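Local coordinates for protein GH3 beta-N-acetylglucosaminidase (Paenibacillaceae, PDB 6K5J) that probably hydrolyses beta-glycosidic bonds to release terminal N-acetylglucosamine, as a beta-N-acetylglucosaminidase of glycoside hydrolase family 3, at residues L20-F25 and G45-R50; T387-V392 and G421-E426. One frame throughout, in Å; residues are numbered along the deposited sequence.

Two pairs of parallel strands, each joined through a beta-alpha-beta unit, illustrate how one backbone pattern serves different places in a fold. Interaction 1 is buried in the N-terminal barrel, where its strands are neighbours in the sheet and Ile-47 and Phe-49 reach the bound sugar. Interaction 2 belongs to another sheet, on the other side of the chain's centre; the centres of interactions 1 and 2 lie about 45 Å apart. It is only partly buried: 424-430 is an outermost strand, and the loops leading into the pair are exposed. Both rely on staggered backbone hydrogen bonds and a bridging water. Methionine, isoleucine and aromatic contacts dominate the first, whereas valines share the second with aspartate, asparagine and glutamate.

Interaction 1 (L20-F25 and G45-R50); sequences LVMAGF and GIIYFR. With NAG (2-acetamido-2-deoxy-beta-D-glucopyranose), chain B.
Gly-45 begins the pairing with Val-21 and Ala-23: its N gives a weak hydrogen bond to Val-21 O, and its O receives a nearly straight one from Ala-23 N (3.1 Å), the donor standing above the carbonyl plane. Met-22 lies over this glycine. The bend at its end (chi3 -86°) lays CE 3.9 Å from Gly-45 CA, in the space a beta carbon would claim. Ile-46 turns to the opposite face, with Ala-23; its CG2 meets the edge of the Phe-25 ring in plane, 3.7 Å from CE1. Ile-47 N then donates to Ala-23 O (3.0 Å), while its side chain crosses that of Met-22 at about a right angle, CB 4.1 Å from SD. With CG1 opposite the backbone N (chi1 176°), Ile-47 extends CD1 to within 4.0 Å of C6 of the bound NAG. An alanine in place of Met-22 would probably open a gap above Gly-45 and deprive Ile-47 CB of its contacts with CG and SD. A water accepts from Phe-25 N and lies 2.7 Å from Ile-47 O, bridging the chains where they separate beyond the strands. Tyr-48 runs alongside Phe-25, its OH bonded to Ser-63, and Phe-49 presents its ring edge to NAG O6 (3.4 Å from CE2). Asp-83, Arg-152, Lys-182, His-183 and Asp-268 also hydrogen-bond the sugar, consistent with an active site at the C-terminal ends of TIM-barrel strands. These first two strands, linked through helix 32-39, are flanked by strands 79-81 and 296-298; Phe-25 and Tyr-48 pack on helix 56-72.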
# COMPACT_ATOMS: atom_id res chain seq x y z
N LEU A 20 14.96 0.70 18.56
CA LEU A 20 13.96 1.68 18.17
C LEU A 20 14.05 2.09 16.70
O LEU A 20 13.27 2.95 16.28
CB LEU A 20 14.10 2.93 19.03
CG LEU A 20 14.24 2.69 20.54
CD1 LEU A 20 14.31 4.02 21.26
CD2 LEU A 20 13.07 1.87 21.04
N VAL A 21 14.93 1.50 15.91
CA VAL A 21 15.13 1.94 14.53
C VAL A 21 14.91 0.76 13.58
O VAL A 21 15.40 -0.34 13.82
CB VAL A 21 16.53 2.55 14.33
CG1 VAL A 21 16.76 2.89 12.86
CG2 VAL A 21 16.67 3.78 15.23
N MET A 22 14.17 1.01 12.51
CA MET A 22 14.05 0.08 11.39
C MET A 22 14.64 0.75 10.16
O MET A 22 14.28 1.89 9.83
CB MET A 22 12.59 -0.31 11.13
CG MET A 22 12.42 -1.20 9.89
SD MET A 22 10.72 -1.80 9.75
CE MET A 22 10.77 -3.28 10.78
N ALA A 23 15.55 0.04 9.48
CA ALA A 23 16.32 0.63 8.39
C ALA A 23 16.20 -0.22 7.14
O ALA A 23 16.02 -1.44 7.21
CB ALA A 23 17.80 0.78 8.75
N GLY A 24 16.32 0.43 5.99
CA GLY A 24 16.47 -0.27 4.73
C GLY A 24 17.92 -0.27 4.28
O GLY A 24 18.78 0.36 4.88
N PHE A 25 18.16 -1.00 3.19
CA PHE A 25 19.50 -1.13 2.65
C PHE A 25 19.36 -1.58 1.20
O PHE A 25 18.29 -2.00 0.76
CB PHE A 25 20.35 -2.14 3.45
CG PHE A 25 19.93 -3.56 3.22
CD1 PHE A 25 18.84 -4.09 3.89
CD2 PHE A 25 20.60 -4.36 2.29
CE1 PHE A 25 18.43 -5.39 3.66
CE2 PHE A 25 20.20 -5.67 2.05
CZ PHE A 25 19.12 -6.18 2.73
N GLY A 45 15.16 -3.60 13.33
CA GLY A 45 14.36 -4.02 12.20
C GLY A 45 14.98 -3.64 10.87
O GLY A 45 15.80 -2.73 10.78
N ILE A 46 14.53 -4.36 9.83
CA ILE A 46 14.89 -4.13 8.44
C ILE A 46 13.60 -3.98 7.65
O ILE A 46 12.65 -4.73 7.88
CB ILE A 46 15.73 -5.30 7.87
CG1 ILE A 46 17.04 -5.46 8.64
CG2 ILE A 46 15.97 -5.13 6.35
CD1 ILE A 46 18.05 -4.34 8.36
N ILE A 47 13.55 -3.03 6.73
CA ILE A 47 12.45 -2.92 5.77
C ILE A 47 12.99 -3.20 4.37
O ILE A 47 14.03 -2.66 3.98
CB ILE A 47 11.75 -1.55 5.84
CG1 ILE A 47 10.67 -1.46 4.75
CG2 ILE A 47 12.76 -0.40 5.73
CD1 ILE A 47 9.67 -0.33 4.92
N TYR A 48 12.27 -4.05 3.63
CA TYR A 48 12.61 -4.38 2.25
C TYR A 48 11.90 -3.45 1.27
O TYR A 48 10.74 -3.06 1.48
CB TYR A 48 12.18 -5.82 1.92
CG TYR A 48 12.99 -6.95 2.52
CD1 TYR A 48 14.34 -6.78 2.86
CD2 TYR A 48 12.42 -8.20 2.72
CE1 TYR A 48 15.08 -7.84 3.39
CE2 TYR A 48 13.15 -9.26 3.24
CZ TYR A 48 14.48 -9.07 3.58
OH TYR A 48 15.20 -10.12 4.09
N PHE A 49 12.58 -3.15 0.16
CA PHE A 49 11.98 -2.52 -1.02
C PHE A 49 12.27 -3.39 -2.25
O PHE A 49 12.90 -4.44 -2.14
CB PHE A 49 12.48 -1.08 -1.18
CG PHE A 49 11.94 -0.17 -0.11
CD1 PHE A 49 12.56 -0.09 1.13
CD2 PHE A 49 10.75 0.52 -0.31
CE1 PHE A 49 12.04 0.71 2.14
CE2 PHE A 49 10.21 1.32 0.70
CZ PHE A 49 10.86 1.41 1.92
N ARG A 50 11.77 -2.95 -3.41
CA ARG A 50 11.92 -3.72 -4.65
C ARG A 50 13.38 -4.09 -4.92
O ARG A 50 13.67 -5.18 -5.43
CB ARG A 50 11.34 -2.90 -5.83
CG ARG A 50 11.36 -3.60 -7.19
CD ARG A 50 10.41 -2.90 -8.20
NE ARG A 50 9.05 -2.84 -7.68
CZ ARG A 50 8.12 -3.77 -7.88
NH1 ARG A 50 8.38 -4.85 -8.60
NH2 ARG A 50 6.91 -3.63 -7.34
C1 NAG B . 5.67 6.03 3.33
C2 NAG B . 4.21 5.55 3.14
C3 NAG B . 3.91 4.32 4.02
C4 NAG B . 4.99 3.26 3.87
C5 NAG B . 6.34 3.88 4.16
C6 NAG B . 7.50 2.91 4.05
C7 NAG B . 2.27 7.01 2.71
C8 NAG B . 1.42 8.14 3.24
N2 NAG B . 3.29 6.63 3.48
O1 NAG B . 5.96 6.94 2.32
O3 NAG B . 2.65 3.76 3.66
O4 NAG B . 4.75 2.18 4.77
O5 NAG B . 6.57 4.92 3.21
O6 NAG B . 7.74 2.55 2.69
O7 NAG B . 2.01 6.46 1.64
O HOH W 1 15.63 -1.81 2.02

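Interaction 2 (T387-V392 and G421-E426)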
# COMPACT_ATOMS: atom_id res chain seq x y z
N THR A 387 -17.08 -10.64 -33.39
CA THR A 387 -16.85 -10.68 -34.83
C THR A 387 -16.14 -9.44 -35.35
O THR A 387 -15.83 -9.38 -36.55
CB THR A 387 -18.18 -10.88 -35.56
OG1 THR A 387 -18.97 -9.68 -35.46
CG2 THR A 387 -18.94 -12.03 -34.96
N LYS A 388 -15.87 -8.46 -34.49
CA LYS A 388 -15.21 -7.24 -34.92
C LYS A 388 -13.91 -7.05 -34.15
O LYS A 388 -13.79 -7.52 -33.01
CB LYS A 388 -16.12 -6.02 -34.72
CG LYS A 388 -17.37 -6.02 -35.57
CD LYS A 388 -18.29 -4.88 -35.15
CE LYS A 388 -19.07 -4.32 -36.33
NZ LYS A 388 -19.95 -5.34 -36.97
N PRO A 389 -12.92 -6.37 -34.73
CA PRO A 389 -11.68 -6.10 -34.00
C PRO A 389 -11.94 -5.20 -32.80
O PRO A 389 -12.93 -4.48 -32.73
CB PRO A 389 -10.79 -5.39 -35.03
CG PRO A 389 -11.49 -5.56 -36.35
CD PRO A 389 -12.94 -5.71 -36.04
N VAL A 390 -11.00 -5.25 -31.85
CA VAL A 390 -11.07 -4.45 -30.64
C VAL A 390 -9.75 -3.72 -30.48
O VAL A 390 -8.68 -4.35 -30.50
CB VAL A 390 -11.36 -5.32 -29.40
CG1 VAL A 390 -11.58 -4.44 -28.16
CG2 VAL A 390 -12.55 -6.23 -29.64
N LEU A 391 -9.81 -2.40 -30.34
CA LEU A 391 -8.64 -1.62 -30.01
C LEU A 391 -8.61 -1.42 -28.49
O LEU A 391 -9.52 -0.82 -27.93
CB LEU A 391 -8.66 -0.27 -30.72
CG LEU A 391 -7.52 0.67 -30.31
CD1 LEU A 391 -6.15 0.10 -30.74
CD2 LEU A 391 -7.73 2.06 -30.87
N VAL A 392 -7.58 -1.94 -27.84
CA VAL A 392 -7.39 -1.73 -26.41
C VAL A 392 -6.24 -0.74 -26.22
O VAL A 392 -5.14 -0.95 -26.73
CB VAL A 392 -7.09 -3.05 -25.67
CG1 VAL A 392 -6.82 -2.77 -24.17
CG2 VAL A 392 -8.26 -4.03 -25.85
N GLY A 421 -10.30 -15.39 -27.49
CA GLY A 421 -10.53 -15.49 -28.92
C GLY A 421 -10.88 -14.20 -29.62
O GLY A 421 -11.31 -14.24 -30.78
N TYR A 422 -10.73 -13.05 -28.96
CA TYR A 422 -11.02 -11.78 -29.60
C TYR A 422 -9.82 -11.31 -30.43
O TYR A 422 -8.66 -11.64 -30.15
CB TYR A 422 -11.41 -10.73 -28.55
CG TYR A 422 -12.82 -10.97 -28.03
CD1 TYR A 422 -13.11 -12.08 -27.24
CD2 TYR A 422 -13.85 -10.11 -28.37
CE1 TYR A 422 -14.40 -12.33 -26.80
CE2 TYR A 422 -15.15 -10.34 -27.91
CZ TYR A 422 -15.41 -11.45 -27.14
OH TYR A 422 -16.70 -11.69 -26.69
N ASP A 423 -10.13 -10.57 -31.49
CA ASP A 423 -9.14 -10.01 -32.41
C ASP A 423 -8.76 -8.63 -31.87
O ASP A 423 -9.47 -7.65 -32.08
CB ASP A 423 -9.74 -9.93 -33.81
CG ASP A 423 -8.83 -9.25 -34.83
OD1 ASP A 423 -7.63 -9.07 -34.55
OD2 ASP A 423 -9.34 -8.90 -35.91
N VAL A 424 -7.63 -8.57 -31.18
CA VAL A 424 -7.28 -7.42 -30.35
C VAL A 424 -6.05 -6.74 -30.91
O VAL A 424 -5.04 -7.39 -31.19
CB VAL A 424 -7.05 -7.85 -28.89
CG1 VAL A 424 -6.52 -6.70 -28.06
CG2 VAL A 424 -8.35 -8.42 -28.28
N ASN A 425 -6.12 -5.42 -31.06
CA ASN A 425 -4.96 -4.58 -31.25
C ASN A 425 -4.75 -3.83 -29.93
O ASN A 425 -5.47 -2.88 -29.64
CB ASN A 425 -5.18 -3.61 -32.41
CG ASN A 425 -3.95 -2.79 -32.74
OD1 ASN A 425 -3.04 -2.65 -31.92
ND2 ASN A 425 -3.90 -2.25 -33.96
N GLU A 426 -3.76 -4.26 -29.13
CA GLU A 426 -3.46 -3.58 -27.87
C GLU A 426 -2.29 -2.62 -28.04
O GLU A 426 -1.16 -3.04 -28.32
CB GLU A 426 -3.15 -4.57 -26.74
CG GLU A 426 -3.02 -3.86 -25.39
CD GLU A 426 -3.11 -4.82 -24.22
OE1 GLU A 426 -2.29 -5.76 -24.14
OE2 GLU A 426 -4.03 -4.63 -23.38
O HOH W 2 -12.96 -9.74 -31.72
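Val-390 is bonded at both its backbone ends to the neighbouring strand, N to Asp-423 O (2.9 Å) and O from Asn-425 N (2.8 Å), each donor lying nearly along the C=O axis. Val-392 N donates to Asn-425 O (2.9 Å), the donor tilted 33° from the carbonyl plane. On one face Val-392 CG2 touches Val-424 CG1 at 3.9 Å, and Val-390 CG2 reaches the edge of the Tyr-422 ring at CD2. Farther along the same face, Glu-426 CG lies anti to the backbone N (chi1 -172°) and the chain stays extended, which carries the carboxylate along Val-392, OE2 lying 3.4 Å from CG1. Leu-391 and Asn-425 lie side by side on the other face, where CD1 of the leucine comes to 3.2 Å from Asn-425 O. Before the strands pair, Pro-389 CB rests beside Asp-423 OD2, and a water donates to Lys-388 O (2.7 Å) while accepting from Asp-423 N, extending the connection one step before the first direct bond.

In the second shell, Thr-412 OG1 and the backbone N of Gly-414, near the start of helix 413-419, hold Glu-426 and would probably favour its charged form. Asn-425 OD1 turns to Gln-427. Leu-417 packs on Val-392 and Val-424, and Leu-444 of helix 435-447 on Leu-391 and Asn-425. Gly-421, with positive phi (94°), closes helix 413-419 in a Schellman motif and releases the chain into the edge strand, completing a beta-alpha-beta crossover in a layered alpha/beta domain whose sheet has helices on both faces.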